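Local coordinates for restriction endonuclease (Mycobacterium sp., PDB 4F0Q), which cleaves DNA that carries methylated cytosine, working as a tetramer whose subunits each probably join a modification-reading domain to a PD-(D/E)XK-type nuclease domain, at residues G218-W223 with L238-E243; A209-G214 with P242-R247; K272-A277 with T388-R393. All blocks are in the same frame, centred on the assembly; numbering follows the deposited sequence.

Interaction 1 (G218-W223 with L238-E243); sequences GVDFRW and LRHAPE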
# COMPACT_ATOMS: atom_id res chain seq x y z
N GLY A 218 -15.63 -0.63 -29.16
CA GLY A 218 -15.12 0.12 -30.29
C GLY A 218 -15.86 1.43 -30.48
O GLY A 218 -16.51 1.92 -29.55
N VAL A 219 -15.76 2.01 -31.67
CA VAL A 219 -16.40 3.29 -31.95
C VAL A 219 -17.15 3.30 -33.28
O VAL A 219 -16.89 2.47 -34.16
CB VAL A 219 -15.39 4.46 -31.94
CG1 VAL A 219 -14.78 4.65 -30.56
CG2 VAL A 219 -14.30 4.22 -32.98
N ASP A 220 -18.07 4.24 -33.41
CA ASP A 220 -18.76 4.49 -34.67
C ASP A 220 -18.02 5.61 -35.38
O ASP A 220 -17.80 6.68 -34.80
CB ASP A 220 -20.21 4.90 -34.41
CG ASP A 220 -21.08 4.83 -35.65
OD1 ASP A 220 -20.55 4.95 -36.77
OD2 ASP A 220 -22.31 4.65 -35.50
N PHE A 221 -17.63 5.37 -36.63
CA PHE A 221 -16.85 6.36 -37.37
C PHE A 221 -17.67 7.56 -37.83
O PHE A 221 -17.12 8.51 -38.38
CB PHE A 221 -16.13 5.71 -38.55
CG PHE A 221 -14.64 5.63 -38.38
CD1 PHE A 221 -13.85 6.75 -38.57
CD2 PHE A 221 -14.03 4.44 -38.02
CE1 PHE A 221 -12.48 6.69 -38.41
CE2 PHE A 221 -12.66 4.37 -37.86
CZ PHE A 221 -11.88 5.49 -38.05
N ARG A 222 -18.97 7.52 -37.59
CA ARG A 222 -19.83 8.66 -37.87
C ARG A 222 -19.54 9.79 -36.89
O ARG A 222 -19.88 10.95 -37.14
CB ARG A 222 -21.31 8.26 -37.82
CG ARG A 222 -21.72 7.31 -38.92
CD ARG A 222 -23.23 7.13 -38.97
NE ARG A 222 -23.75 6.52 -37.76
CZ ARG A 222 -25.03 6.24 -37.55
NH1 ARG A 222 -25.93 6.53 -38.48
NH2 ARG A 222 -25.42 5.69 -36.41
N TRP A 223 -18.91 9.44 -35.77
CA TRP A 223 -18.41 10.42 -34.81
C TRP A 223 -17.41 11.34 -35.51
O TRP A 223 -17.50 12.57 -35.42
CB TRP A 223 -17.72 9.68 -33.66
CG TRP A 223 -17.17 10.55 -32.57
CD1 TRP A 223 -17.51 11.85 -32.31
CD2 TRP A 223 -16.19 10.18 -31.59
NE1 TRP A 223 -16.79 12.31 -31.22
CE2 TRP A 223 -15.98 11.31 -30.77
CE3 TRP A 223 -15.47 9.01 -31.34
CZ2 TRP A 223 -15.08 11.29 -29.71
CZ3 TRP A 223 -14.57 9.00 -30.28
CH2 TRP A 223 -14.39 10.13 -29.48
N LEU A 238 -21.40 14.97 -31.03
CA LEU A 238 -21.35 13.94 -30.00
C LEU A 238 -22.49 12.94 -30.10
O LEU A 238 -22.71 12.14 -29.19
CB LEU A 238 -21.36 14.58 -28.60
CG LEU A 238 -20.16 15.43 -28.19
CD1 LEU A 238 -20.38 16.01 -26.81
CD2 LEU A 238 -18.88 14.61 -28.24
N ARG A 239 -23.22 12.97 -31.21
CA ARG A 239 -24.39 12.09 -31.37
C ARG A 239 -24.02 10.64 -31.64
O ARG A 239 -24.79 9.73 -31.35
CB ARG A 239 -25.33 12.62 -32.45
CG ARG A 239 -24.68 12.85 -33.80
CD ARG A 239 -25.67 13.49 -34.77
NE ARG A 239 -25.07 13.77 -36.07
CZ ARG A 239 -25.70 14.39 -37.06
NH1 ARG A 239 -26.95 14.81 -36.89
NH2 ARG A 239 -25.09 14.60 -38.22
N HIS A 240 -22.83 10.41 -32.19
CA HIS A 240 -22.35 9.06 -32.46
C HIS A 240 -21.07 8.76 -31.69
O HIS A 240 -20.33 7.83 -32.02
CB HIS A 240 -22.14 8.85 -33.96
CG HIS A 240 -23.36 9.11 -34.78
ND1 HIS A 240 -24.51 8.36 -34.67
CD2 HIS A 240 -23.61 10.04 -35.73
CE1 HIS A 240 -25.42 8.82 -35.51
NE2 HIS A 240 -24.90 9.84 -36.17
N ALA A 241 -20.81 9.57 -30.66
CA ALA A 241 -19.62 9.41 -29.84
C ALA A 241 -19.89 8.46 -28.67
O ALA A 241 -21.04 8.32 -28.25
CB ALA A 241 -19.16 10.77 -29.33
N PRO A 242 -18.84 7.80 -28.16
CA PRO A 242 -18.99 6.93 -26.99
C PRO A 242 -19.48 7.71 -25.77
O PRO A 242 -19.18 8.89 -25.64
CB PRO A 242 -17.56 6.44 -26.74
CG PRO A 242 -16.90 6.53 -28.07
CD PRO A 242 -17.48 7.74 -28.72
N GLU A 243 -20.23 7.04 -24.89
CA GLU A 243 -20.75 7.67 -23.68
C GLU A 243 -19.62 8.14 -22.77
O GLU A 243 -19.74 9.14 -22.07
CB GLU A 243 -21.66 6.70 -22.93
CG GLU A 243 -22.94 6.33 -23.67
CD GLU A 243 -24.01 7.41 -23.60
OE1 GLU A 243 -23.73 8.50 -23.06
OE2 GLU A 243 -25.13 7.16 -24.08
O HOH W 1 -18.76 5.84 -31.09

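Interaction 2 (A209-G214 with P242-R247); sequences AVVSGG and PESWIR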
# COMPACT_ATOMS: atom_id res chain seq x y z
N ALA A 209 -5.08 7.47 -22.24
CA ALA A 209 -6.14 6.65 -21.68
C ALA A 209 -7.15 6.26 -22.75
O ALA A 209 -7.94 7.08 -23.20
CB ALA A 209 -6.83 7.40 -20.55
N VAL A 210 -7.11 4.99 -23.16
CA VAL A 210 -8.06 4.48 -24.14
C VAL A 210 -9.43 4.35 -23.50
O VAL A 210 -9.61 3.62 -22.53
CB VAL A 210 -7.62 3.11 -24.69
CG1 VAL A 210 -8.65 2.58 -25.67
CG2 VAL A 210 -6.26 3.22 -25.35
N VAL A 211 -10.41 5.07 -24.04
CA VAL A 211 -11.74 5.13 -23.45
C VAL A 211 -12.56 3.87 -23.69
O VAL A 211 -12.49 3.25 -24.76
CB VAL A 211 -12.54 6.36 -23.96
CG1 VAL A 211 -11.90 7.64 -23.47
CG2 VAL A 211 -12.63 6.35 -25.48
N SER A 212 -13.35 3.49 -22.69
CA SER A 212 -14.26 2.36 -22.81
C SER A 212 -15.33 2.66 -23.85
O SER A 212 -15.82 3.79 -23.93
CB SER A 212 -14.91 2.06 -21.46
OG SER A 212 -15.84 0.99 -21.57
N GLY A 213 -15.67 1.66 -24.65
CA GLY A 213 -16.63 1.85 -25.73
C GLY A 213 -18.07 1.85 -25.28
O GLY A 213 -18.95 2.36 -25.97
N GLY A 214 -18.33 1.26 -24.11
CA GLY A 214 -19.69 1.18 -23.59
C GLY A 214 -20.41 -0.07 -24.07
O GLY A 214 -19.99 -1.19 -23.77
N PRO A 242 -18.84 7.80 -28.16
CA PRO A 242 -18.99 6.93 -26.99
C PRO A 242 -19.48 7.71 -25.77
O PRO A 242 -19.18 8.89 -25.64
CB PRO A 242 -17.56 6.44 -26.74
CG PRO A 242 -16.90 6.53 -28.07
CD PRO A 242 -17.48 7.74 -28.72
N GLU A 243 -20.23 7.04 -24.89
CA GLU A 243 -20.75 7.67 -23.68
C GLU A 243 -19.62 8.14 -22.77
O GLU A 243 -19.74 9.14 -22.07
CB GLU A 243 -21.66 6.70 -22.93
CG GLU A 243 -22.94 6.33 -23.67
CD GLU A 243 -24.01 7.41 -23.60
OE1 GLU A 243 -23.73 8.50 -23.06
OE2 GLU A 243 -25.13 7.16 -24.08
N SER A 244 -18.51 7.39 -22.78
CA SER A 244 -17.35 7.72 -21.95
C SER A 244 -16.73 9.05 -22.36
O SER A 244 -16.33 9.85 -21.51
CB SER A 244 -16.31 6.61 -22.04
OG SER A 244 -15.90 6.40 -23.38
N TRP A 245 -16.67 9.29 -23.67
CA TRP A 245 -16.10 10.53 -24.18
C TRP A 245 -17.01 11.71 -23.87
O TRP A 245 -16.54 12.82 -23.62
CB TRP A 245 -15.85 10.44 -25.69
CG TRP A 245 -14.99 11.55 -26.20
CD1 TRP A 245 -15.41 12.79 -26.60
CD2 TRP A 245 -13.57 11.54 -26.36
NE1 TRP A 245 -14.34 13.54 -27.01
CE2 TRP A 245 -13.20 12.80 -26.87
CE3 TRP A 245 -12.58 10.58 -26.13
CZ2 TRP A 245 -11.87 13.13 -27.15
CZ3 TRP A 245 -11.26 10.91 -26.41
CH2 TRP A 245 -10.92 12.17 -26.91
N ILE A 246 -18.31 11.47 -23.90
CA ILE A 246 -19.29 12.49 -23.54
C ILE A 246 -19.15 12.84 -22.06
O ILE A 246 -19.16 14.02 -21.68
CB ILE A 246 -20.73 12.00 -23.82
CG1 ILE A 246 -20.90 11.68 -25.30
CG2 ILE A 246 -21.75 13.04 -23.37
CD1 ILE A 246 -22.26 11.14 -25.67
N ARG A 247 -18.99 11.81 -21.23
CA ARG A 247 -18.78 12.00 -19.80
C ARG A 247 -17.50 12.78 -19.53
O ARG A 247 -17.46 13.63 -18.64
CB ARG A 247 -18.74 10.67 -19.06
CG ARG A 247 -18.53 10.82 -17.56
CD ARG A 247 -18.15 9.52 -16.88
NE ARG A 247 -17.64 9.76 -15.53
CZ ARG A 247 -17.23 8.81 -14.71
NH1 ARG A 247 -17.26 7.54 -15.08
NH2 ARG A 247 -16.78 9.13 -13.50
O HOH W 2 -18.40 4.39 -23.59
O HOH W 3 -20.94 4.00 -25.83

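Interaction 3 (K272-A277 with T388-R393); sequences KEQQPA and TGSFSR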
# COMPACT_ATOMS: atom_id res chain seq x y z
N LYS A 272 7.15 -18.05 -20.50
CA LYS A 272 7.58 -17.44 -21.76
C LYS A 272 7.20 -15.97 -21.82
O LYS A 272 7.92 -15.15 -22.40
CB LYS A 272 6.99 -18.20 -22.96
CG LYS A 272 7.53 -17.72 -24.30
CD LYS A 272 7.14 -18.66 -25.43
CE LYS A 272 5.64 -18.66 -25.67
NZ LYS A 272 5.27 -19.51 -26.84
N GLU A 273 6.06 -15.62 -21.23
CA GLU A 273 5.59 -14.24 -21.22
C GLU A 273 6.44 -13.36 -20.31
O GLU A 273 6.72 -12.21 -20.64
CB GLU A 273 4.12 -14.18 -20.80
CG GLU A 273 3.16 -14.73 -21.84
CD GLU A 273 1.74 -14.85 -21.32
OE1 GLU A 273 1.51 -15.68 -20.41
OE2 GLU A 273 0.86 -14.12 -21.81
N GLN A 274 6.83 -13.91 -19.17
CA GLN A 274 7.64 -13.16 -18.21
C GLN A 274 9.07 -12.97 -18.71
O GLN A 274 9.76 -12.04 -18.31
CB GLN A 274 7.66 -13.88 -16.85
CG GLN A 274 6.28 -14.14 -16.28
CD GLN A 274 6.33 -14.89 -14.97
OE1 GLN A 274 7.02 -14.48 -14.03
NE2 GLN A 274 5.62 -16.01 -14.90
N GLN A 275 9.50 -13.86 -19.60
CA GLN A 275 10.81 -13.78 -20.21
C GLN A 275 10.73 -12.96 -21.50
O GLN A 275 9.68 -12.90 -22.12
CB GLN A 275 11.35 -15.18 -20.50
CG GLN A 275 11.65 -16.00 -19.26
CD GLN A 275 12.78 -15.42 -18.44
OE1 GLN A 275 13.94 -15.44 -18.85
NE2 GLN A 275 12.44 -14.89 -17.27
N PRO A 276 11.85 -12.33 -21.89
CA PRO A 276 11.88 -11.57 -23.14
C PRO A 276 11.84 -12.48 -24.36
O PRO A 276 11.83 -13.70 -24.21
CB PRO A 276 13.21 -10.83 -23.07
CG PRO A 276 14.06 -11.68 -22.20
CD PRO A 276 13.14 -12.26 -21.17
N ALA A 277 11.83 -11.90 -25.56
CA ALA A 277 11.81 -12.68 -26.79
C ALA A 277 13.08 -13.52 -26.92
O ALA A 277 14.05 -13.31 -26.20
CB ALA A 277 11.65 -11.77 -28.00
N THR A 388 15.83 -13.06 -12.17
CA THR A 388 16.24 -13.19 -13.56
C THR A 388 15.39 -14.22 -14.29
O THR A 388 15.34 -14.24 -15.52
CB THR A 388 17.73 -13.59 -13.67
OG1 THR A 388 17.97 -14.75 -12.87
CG2 THR A 388 18.62 -12.46 -13.19
N GLY A 389 14.71 -15.06 -13.52
CA GLY A 389 13.85 -16.09 -14.08
C GLY A 389 12.39 -15.68 -14.08
O GLY A 389 12.06 -14.51 -14.28
N SER A 390 11.51 -16.65 -13.86
CA SER A 390 10.08 -16.39 -13.84
C SER A 390 9.46 -16.87 -12.53
O SER A 390 10.11 -17.54 -11.73
CB SER A 390 9.39 -17.09 -15.01
OG SER A 390 9.91 -16.63 -16.25
N PHE A 391 8.20 -16.51 -12.32
CA PHE A 391 7.45 -17.00 -11.17
C PHE A 391 6.53 -18.13 -11.61
O PHE A 391 5.88 -18.03 -12.65
CB PHE A 391 6.64 -15.87 -10.52
CG PHE A 391 7.48 -14.72 -10.03
CD1 PHE A 391 8.09 -14.77 -8.79
CD2 PHE A 391 7.66 -13.60 -10.82
CE1 PHE A 391 8.86 -13.72 -8.34
CE2 PHE A 391 8.44 -12.54 -10.38
CZ PHE A 391 9.04 -12.60 -9.13
N SER A 392 6.48 -19.20 -10.82
CA SER A 392 5.66 -20.36 -11.15
C SER A 392 4.19 -20.00 -11.22
O SER A 392 3.76 -18.99 -10.65
CB SER A 392 5.89 -21.48 -10.13
OG SER A 392 5.50 -21.07 -8.84
N ARG A 393 3.41 -20.83 -11.91
CA ARG A 393 1.99 -20.58 -12.07
C ARG A 393 1.27 -20.61 -10.72
O ARG A 393 0.40 -19.79 -10.45
CB ARG A 393 1.36 -21.61 -13.01
CG ARG A 393 -0.07 -21.28 -13.39
CD ARG A 393 -0.62 -22.24 -14.43
NE ARG A 393 -1.84 -21.71 -15.04
CZ ARG A 393 -3.06 -21.86 -14.53
NH1 ARG A 393 -3.23 -22.52 -13.40
NH2 ARG A 393 -4.10 -21.34 -15.16

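Interaction 1 (G218-W223 with L238-E243)
R222 and H240 meet as a stacked pair, the guanidinium lying over the imidazole with centres 3.8 Å apart and planes at 27°. H240 CE1 stands over the middle of the guanidinium, near CZ and NH2, while R222 NE lies over the imidazole; the CB of R222 meets the CD2 side of the same ring. R222 NH2 also lies near H240 ND1, but the angle is too poor for a hydrogen bond, so stacking carries this pair. The next two residues, A241 and P242, share one face of the W223 indole. A241 CB sits 3.4 Å from the centroid of the five-membered ring and 11° off its normal, and P242 CD sits 3.7 Å from the centroid of the six-membered ring; both are CH-pi contacts. W223 reaches them because CG is anti to its backbone N (chi1 -179°). V219 CG1 extends the apolar patch to P242 CG.

Strand 218-220 runs into helix 222-227 through a capped turn: D220 OD1 accepts from R222 N at 3.1 Å, with the donor above the carboxylate plane, a capping bond across the turn that leads into the helix. The connection packs against the loop leading to helix 243-251, within the AspBHI-type N-terminal region, which belongs to the PUA clan.

Further out, D220 OD2 forms a salt bridge with R222 NE (3.3 Å), met from above the carboxylate plane and lying somewhat out of the guanidinium plane, while R222 NH1 is bonded to A17 O. A water ties the backbones together, accepting from D220 N and donating to H240 O at 2.7 Å. Beyond the indole, W245 meets W223 edge-to-face, and V219 pairs with V23 of strand 22-24.

Interaction 2 (A209-G214 with P242-R247)
P242 opens the contact at the N-cap position of helix 243-251, where its CB lies 4.2 Å from S212 O, a loose approach that brings the proline ring beside the 209-214 backbone. E243 follows, its side chain leading away from the contact; its backbone N instead donates to a water, which in turn donates to G213 O at 2.6 Å. The direct polar link comes from S244, whose OG donates to S212 O at 2.7 Å, lying in the carbonyl plane with a C=O...O angle of 153°. With chi1 at 58°, OG stands between the S244 backbone N and carbonyl carbon, turned onto that oxygen and within 3.4 Å of V211 CB. S212 O is gripped a second time by a water that also accepts from S244 N, so the first-turn amides of E243 and S244 are both met through solvent. At W245 the contact becomes apolar: CE3 of the indole meets V211 CG1 at 4.0 Å, the side chains crossing at a slant. V211 also packs on A181 and I183 of strand 175-193, and W245 touches I183, so the helix start is seated against the chain as it leaves strand 200-210 and against the neighbouring strand in the large mixed sheet.

Interaction 3 (K272-A277 with T388-R393)
Q274 lays its side-chain amide against the backbone of F391 and makes two hydrogen bonds there, one at each end of the group. F391 N donates to Q274 OE1 at 2.9 Å, almost straight at 171° although tilted from the carbonyl plane of the glutamine, and Q274 NE2 donates to F391 O at 3.0 Å, reaching a lone pair in the carbonyl plane. The side chains themselves run at about a right angle, yet the amide and the phenyl ring are nearly coplanar, 8° apart. OE1 consequently comes to the ring edge, 3.4 Å from F391 CD2, rather than over a face. A chain extended beyond CG carries the amide from helix 271-274 to the short strand 390-391.

Q275 is turned differently. Its chain bends at chi2 (-65°), bringing NE2 back to T388 O and S390 OG in two weak bonds of 3.4 and 3.2 Å. G389 O is also close to NE2, but the angle is unsuitable for a bond. S390 OG is also 3.6 Å from Q274 CB.

Strand 390-391 pairs in parallel with 364-365 and follows strand 381-387 of the nuclease core. F391 meets Y385 edge-to-face, and its side chain lies about 11 Å from the bound magnesium.

The two bonds to F391 fix the rotation of the Q274 amide, and a bond from NE2 to Q269 O adds to the hold on its nitrogen. Such two-point recognition reads the F391 backbone N-H and C=O together, as a neighbouring strand would, whereas the weaker bonds of Q275 imply a less closely defined hold on 388-390.

Following the chain, strand 200-210 leads into the first segment of interaction 2, and strand 218-220 with helix 222-227 supplies that of interaction 1. Interaction 1 closes on the loop just before helix 243-251, interaction 2 on its first turn; the segments share P242 and E243, and the shorter loop of interaction 1 nests within the longer one of interaction 2. The two contacts also touch through packing, L238 against I246 among others, and together tie the helix to the N-terminal region's sheets. Interaction 3 opens only afterwards and closes a 110-residue span, joining helix 271-274 to the nuclease core. Its centre is about 40 Å from the centre of interaction 1 and 34 Å from that of interaction 2, across the chain's centre.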